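Local atomic coordinates of putative transcriptional regulator (PDB entry 1YYV), a protein that probably binds DNA as a transcriptional regulator of the HxlR-like winged helix-turn-helix family, though its function has not been established. Residues Val28-Val32 with Ala72-Phe78; Thr48-Leu54 with His90-Ser94. One frame throughout, in Å; residues are numbered along the deposited sequence.

Contact 1. Residues Val28-Val32 with Ala72-Phe78; sequences VLKHV and ALEQDGF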
loop_
_atom_site.group_PDB
_atom_site.type_symbol
_atom_site.label_atom_id
_atom_site.label_comp_id
_atom_site.label_asym_id
_atom_site.label_seq_id
_atom_site.Cartn_x
_atom_site.Cartn_y
_atom_site.Cartn_z
ATOM N N VAL A 28 6.736 -2.126 -7.142
ATOM C CA VAL A 28 5.732 -1.090 -7.411
ATOM C C VAL A 28 4.790 -0.920 -6.231
ATOM O O VAL A 28 4.515 0.180 -5.824
ATOM C CB VAL A 28 4.929 -1.405 -8.676
ATOM C CG1 VAL A 28 3.842 -0.310 -8.944
ATOM C CG2 VAL A 28 5.901 -1.675 -9.870
ATOM N N LEU A 29 4.320 -2.008 -5.659
ATOM C CA LEU A 29 3.439 -1.923 -4.488
ATOM C C LEU A 29 4.113 -1.221 -3.295
ATOM O O LEU A 29 3.525 -0.364 -2.699
ATOM C CB LEU A 29 2.901 -3.303 -4.123
ATOM C CG LEU A 29 2.251 -3.393 -2.753
ATOM C CD1 LEU A 29 0.824 -2.881 -2.821
ATOM C CD2 LEU A 29 2.344 -4.815 -2.188
ATOM N N LYS A 30 5.357 -1.591 -2.996
ATOM C CA LYS A 30 6.170 -0.913 -2.007
ATOM C C LYS A 30 6.316 0.612 -2.299
ATOM O O LYS A 30 6.098 1.470 -1.413
ATOM C CB LYS A 30 7.564 -1.576 -1.925
ATOM C CG LYS A 30 8.415 -0.955 -0.812
ATOM C CD LYS A 30 9.876 -1.474 -0.676
ATOM C CE LYS A 30 10.061 -2.259 0.649
ATOM N NZ LYS A 30 11.445 -2.216 1.355
ATOM N N HIS A 31 6.688 0.964 -3.523
ATOM C CA HIS A 31 6.836 2.395 -3.833
ATOM C C HIS A 31 5.567 3.198 -3.601
ATOM O O HIS A 31 5.643 4.313 -3.091
ATOM C CB HIS A 31 7.366 2.625 -5.254
ATOM C CG HIS A 31 8.687 1.953 -5.501
ATOM N ND1 HIS A 31 9.148 1.632 -6.769
ATOM C CD2 HIS A 31 9.641 1.534 -4.634
ATOM C CE1 HIS A 31 10.338 1.067 -6.664
ATOM N NE2 HIS A 31 10.647 0.973 -5.383
ATOM N N VAL A 32 4.406 2.646 -3.957
ATOM C CA VAL A 32 3.181 3.480 -3.968
ATOM C C VAL A 32 2.481 3.466 -2.615
ATOM O O VAL A 32 1.538 4.230 -2.357
ATOM C CB VAL A 32 2.212 3.171 -5.197
ATOM C CG1 VAL A 32 2.988 3.135 -6.507
ATOM C CG2 VAL A 32 1.399 1.861 -5.010
ATOM N N ALA A 72 11.893 6.836 -7.190
ATOM C CA ALA A 72 11.257 5.538 -7.453
ATOM C C ALA A 72 9.917 5.711 -8.187
ATOM O O ALA A 72 9.603 4.954 -9.094
ATOM C CB ALA A 72 11.091 4.714 -6.154
ATOM N N LEU A 73 9.154 6.734 -7.823
ATOM C CA LEU A 73 7.878 7.005 -8.472
ATOM C C LEU A 73 8.023 7.539 -9.883
ATOM O O LEU A 73 7.185 7.236 -10.739
ATOM C CB LEU A 73 7.009 7.945 -7.620
ATOM C CG LEU A 73 6.505 7.421 -6.255
ATOM C CD1 LEU A 73 5.800 8.523 -5.411
ATOM C CD2 LEU A 73 5.566 6.232 -6.431
ATOM N N GLU A 74 9.076 8.314 -10.140
ATOM C CA GLU A 74 9.327 8.831 -11.490
ATOM C C GLU A 74 9.764 7.733 -12.454
ATOM O O GLU A 74 9.262 7.657 -13.596
ATOM C CB GLU A 74 10.351 9.978 -11.499
ATOM C CG GLU A 74 10.652 10.482 -12.931
ATOM C CD GLU A 74 11.789 11.497 -13.037
ATOM O OE1 GLU A 74 12.581 11.668 -12.058
ATOM O OE2 GLU A 74 11.890 12.111 -14.135
ATOM N N GLN A 75 10.671 6.863 -12.004
ATOM C CA GLN A 75 11.126 5.796 -12.889
ATOM C C GLN A 75 10.088 4.708 -13.104
ATOM O O GLN A 75 10.179 3.989 -14.105
ATOM C CB GLN A 75 12.549 5.260 -12.593
ATOM C CG GLN A 75 12.829 4.839 -11.173
ATOM C CD GLN A 75 14.315 4.993 -10.786
ATOM O OE1 GLN A 75 15.024 5.860 -11.308
ATOM N NE2 GLN A 75 14.768 4.171 -9.827
ATOM N N ASP A 76 9.090 4.630 -12.209
ATOM C CA ASP A 76 7.918 3.778 -12.408
ATOM C C ASP A 76 6.979 4.378 -13.461
ATOM O O ASP A 76 6.237 3.670 -14.099
ATOM C CB ASP A 76 7.176 3.548 -11.086
ATOM C CG ASP A 76 7.876 2.504 -10.176
ATOM O OD1 ASP A 76 8.841 1.850 -10.633
ATOM O OD2 ASP A 76 7.473 2.341 -8.990
ATOM N N GLY A 77 7.030 5.692 -13.661
ATOM C CA GLY A 77 6.245 6.318 -14.721
ATOM C C GLY A 77 5.051 7.094 -14.201
ATOM O O GLY A 77 4.121 7.410 -14.977
ATOM N N PHE A 78 5.075 7.414 -12.901
ATOM C CA PHE A 78 3.939 8.035 -12.255
ATOM C C PHE A 78 4.090 9.557 -12.156
ATOM O O PHE A 78 3.097 10.265 -11.915
ATOM C CB PHE A 78 3.704 7.440 -10.853
ATOM C CG PHE A 78 3.512 5.932 -10.833
ATOM C CD1 PHE A 78 2.691 5.289 -11.778
ATOM C CD2 PHE A 78 4.125 5.164 -9.858
ATOM C CE1 PHE A 78 2.499 3.920 -11.747
ATOM C CE2 PHE A 78 3.934 3.792 -9.810
ATOM C CZ PHE A 78 3.130 3.165 -10.757
#
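His31 meets Ala72 and Asp76 where helix 25-33 packs on helix 66-76, a helix-helix packing inside the winged helix-turn-helix fold of the HxlR-like family; the axes of 28-32 and 72-76 run at 131° to each other and approach to 10.1 Å. The His31 side chain can be followed outward. CB lies near OD2 of Asp76 and, a little farther off, the methyl CD2 of Leu73. With CG anti to the carbonyl carbon, ND1 donates to OD2 of Asp76 at 2.9 Å, with an N-H...O angle of 167°; the acceptor lies in the ring plane, and the carboxylate is met on its syn side but tilted out of its own plane. All five ring atoms sit under the methyl of Ala72, whose CB stands 3.6 Å from the ring centroid, only 4° off the normal, a CH-pi contact. The carboxylate has a second partner, since OD1 of Asp76 forms a salt bridge with Arg124 of the second subunit, which may help to hold its negative charge. Gly77, at positive phi, closes helix 66-76 with a Schellman motif and leads into Phe78. Val28 CG1 reaches the edge of the Phe78 ring at CZ, while Val32 CG1 comes obliquely to within 3.5 Å of Phe78 CE2.

Contact 2. Residues Thr48-Leu54 with His90-Ser94; sequences THRFSDL and HVEYS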
loop_
_atom_site.group_PDB
_atom_site.type_symbol
_atom_site.label_atom_id
_atom_site.label_comp_id
_atom_site.label_asym_id
_atom_site.label_seq_id
_atom_site.Cartn_x
_atom_site.Cartn_y
_atom_site.Cartn_z
ATOM N N THR A 48 0.575 20.374 -9.651
ATOM C CA THR A 48 2.028 20.499 -9.534
ATOM C C THR A 48 2.478 21.024 -8.160
ATOM O O THR A 48 1.856 21.934 -7.620
ATOM C CB THR A 48 2.573 21.374 -10.657
ATOM O OG1 THR A 48 2.137 20.828 -11.899
ATOM C CG2 THR A 48 4.087 21.386 -10.659
ATOM N N HIS A 49 3.513 20.390 -7.592
ATOM C CA HIS A 49 4.197 20.817 -6.374
ATOM C C HIS A 49 5.660 20.828 -6.688
ATOM O O HIS A 49 6.130 19.971 -7.452
ATOM C CB HIS A 49 4.016 19.787 -5.272
ATOM C CG HIS A 49 2.643 19.762 -4.687
ATOM N ND1 HIS A 49 1.520 19.459 -5.432
ATOM C CD2 HIS A 49 2.210 19.989 -3.427
ATOM C CE1 HIS A 49 0.452 19.528 -4.656
ATOM N NE2 HIS A 49 0.843 19.862 -3.440
ATOM N N ARG A 50 6.377 21.796 -6.100
ATOM C CA ARG A 50 7.837 21.833 -6.085
ATOM C C ARG A 50 8.280 20.912 -4.978
ATOM O O ARG A 50 7.489 20.577 -4.074
ATOM C CB ARG A 50 8.343 23.267 -5.876
ATOM C CG ARG A 50 7.633 24.266 -6.790
ATOM C CD ARG A 50 8.355 25.572 -6.974
ATOM N NE ARG A 50 7.901 26.567 -6.010
ATOM C CZ ARG A 50 7.851 27.878 -6.222
ATOM N NH1 ARG A 50 8.207 28.406 -7.386
ATOM N NH2 ARG A 50 7.433 28.661 -5.246
ATOM N N PHE A 51 9.541 20.474 -5.041
ATOM C CA PHE A 51 10.122 19.677 -3.967
ATOM C C PHE A 51 9.834 20.262 -2.594
ATOM O O PHE A 51 9.523 19.516 -1.675
ATOM C CB PHE A 51 11.630 19.514 -4.169
ATOM C CG PHE A 51 12.271 18.506 -3.239
ATOM C CD1 PHE A 51 12.481 17.194 -3.660
ATOM C CD2 PHE A 51 12.672 18.868 -1.947
ATOM C CE1 PHE A 51 13.091 16.256 -2.826
ATOM C CE2 PHE A 51 13.280 17.934 -1.101
ATOM C CZ PHE A 51 13.487 16.621 -1.543
ATOM N N SER A 52 9.940 21.586 -2.453
ATOM C CA SER A 52 9.782 22.290 -1.158
ATOM C C SER A 52 8.346 22.291 -0.655
ATOM O O SER A 52 8.120 22.338 0.535
ATOM C CB SER A 52 10.338 23.747 -1.213
ATOM O OG SER A 52 9.559 24.597 -2.075
ATOM N N ASP A 53 7.387 22.247 -1.572
ATOM C CA ASP A 53 5.966 22.117 -1.249
ATOM C C ASP A 53 5.599 20.715 -0.679
ATOM O O ASP A 53 4.850 20.614 0.305
ATOM C CB ASP A 53 5.127 22.408 -2.500
ATOM C CG ASP A 53 5.279 23.838 -3.005
ATOM O OD1 ASP A 53 5.886 24.688 -2.291
ATOM O OD2 ASP A 53 4.773 24.117 -4.126
ATOM N N LEU A 54 6.117 19.647 -1.294
ATOM C CA LEU A 54 5.938 18.281 -0.752
ATOM C C LEU A 54 6.571 18.179 0.618
ATOM O O LEU A 54 5.924 17.773 1.574
ATOM C CB LEU A 54 6.548 17.222 -1.673
ATOM C CG LEU A 54 5.902 17.165 -3.057
ATOM C CD1 LEU A 54 6.747 16.363 -4.027
ATOM C CD2 LEU A 54 4.455 16.647 -2.976
ATOM N N HIS A 90 14.236 25.467 -8.719
ATOM C CA HIS A 90 13.277 24.543 -8.159
ATOM C C HIS A 90 13.138 23.352 -9.085
ATOM O O HIS A 90 13.549 23.381 -10.246
ATOM C CB HIS A 90 11.899 25.205 -7.987
ATOM C CG HIS A 90 11.775 26.086 -6.778
ATOM N ND1 HIS A 90 12.029 25.639 -5.497
ATOM C CD2 HIS A 90 11.385 27.380 -6.658
ATOM C CE1 HIS A 90 11.811 26.624 -4.644
ATOM N NE2 HIS A 90 11.420 27.691 -5.324
ATOM N N VAL A 91 12.589 22.284 -8.536
ATOM C CA VAL A 91 12.164 21.170 -9.340
ATOM C C VAL A 91 10.699 20.978 -9.006
ATOM O O VAL A 91 10.321 20.999 -7.838
ATOM C CB VAL A 91 13.027 19.911 -9.074
ATOM C CG1 VAL A 91 12.980 19.513 -7.616
ATOM C CG2 VAL A 91 12.615 18.802 -9.975
ATOM N N GLU A 92 9.885 20.830 -10.040
ATOM C CA GLU A 92 8.456 20.594 -9.900
ATOM C C GLU A 92 8.033 19.207 -10.350
ATOM O O GLU A 92 8.584 18.666 -11.323
ATOM C CB GLU A 92 7.670 21.646 -10.696
ATOM C CG GLU A 92 7.271 22.810 -9.833
ATOM C CD GLU A 92 7.087 24.054 -10.611
ATOM O OE1 GLU A 92 6.379 23.973 -11.623
ATOM O OE2 GLU A 92 7.661 25.121 -10.215
ATOM N N TYR A 93 7.023 18.683 -9.641
ATOM C CA TYR A 93 6.460 17.328 -9.799
ATOM C C TYR A 93 4.976 17.382 -10.062
ATOM O O TYR A 93 4.245 18.081 -9.382
ATOM C CB TYR A 93 6.692 16.489 -8.510
ATOM C CG TYR A 93 8.155 16.321 -8.207
ATOM C CD1 TYR A 93 8.901 15.340 -8.854
ATOM C CD2 TYR A 93 8.810 17.187 -7.352
ATOM C CE1 TYR A 93 10.266 15.211 -8.626
ATOM C CE2 TYR A 93 10.175 17.066 -7.110
ATOM C CZ TYR A 93 10.893 16.074 -7.753
ATOM O OH TYR A 93 12.238 15.915 -7.532
ATOM N N SER A 94 4.525 16.604 -11.033
ATOM C CA SER A 94 3.110 16.328 -11.198
ATOM C C SER A 94 2.928 14.862 -11.618
ATOM O O SER A 94 3.908 14.176 -11.963
ATOM C CB SER A 94 2.495 17.253 -12.253
ATOM O OG SER A 94 3.234 17.171 -13.465
#
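His49 and Tyr93 form an antiparallel hydrogen-bonded pair in which each backbone N-H finds the other residue's carbonyl: His49 N to Tyr93 O is 3.0 Å, and Tyr93 N to His49 O is 2.7 Å. Two residues on, Phe51 N donates to Val91 O at 3.0 Å, although Phe51 already belongs to the first turn of helix 51-55. Arg50, at the N-cap position of that helix, faces Glu92 as a non-hydrogen-bonded pair; its N has a weak bond to OD2 of Asp53, and its O accepts from Leu54 N. The pairing ties short strand 49-50 to strand 90-95, the central strand of the three-stranded sheet of a winged helix-turn-helix domain; strand 79-84 bonds the central strand's other side, Glu92 pairing with Val82 and His90 with Tyr84. The imidazole of His49 leads away from the strand, with ND1 bonded to Gly47 O and NE2 to NZ of the dimethyl-lysine at position 57. In one of two modelled conformers of each residue, the Arg50 guanidinium stacks tentatively on the His90 ring. There the Glu92 side chain runs alongside that of Arg50 without a salt bridge, its OE2 nearest Arg50 CD. On the sheet face that carries the side chains of His49 and Tyr93, the phenol ring packs near Phe51 CB, and Leu54 CD1 approaches Tyr93 CD2 at 4.0 Å.

Overall arrangement
Contacts 1 and 2 lie in one small domain, their centres about 17 Å apart and their nearest atoms about 4 Å apart without touching. Along the chain their segments alternate, 28-32, 48-54, 72-78 and 90-94, so the contacts cross in sequence. Helix 66-76 connects them: its last residues and the two that follow form Ala72-Phe78 of contact 1, while Leu70, two residues before Ala72, packs on Phe51, Leu54 and Tyr93 of contact 2. A second route lies just past the end of strand 90-95, where Thr96 bonds through OG1 to Gly77 O and through its backbone to Phe78 of contact 1. The second subunit reaches contact 1, whereas no other chain of the assembly touches contact 2.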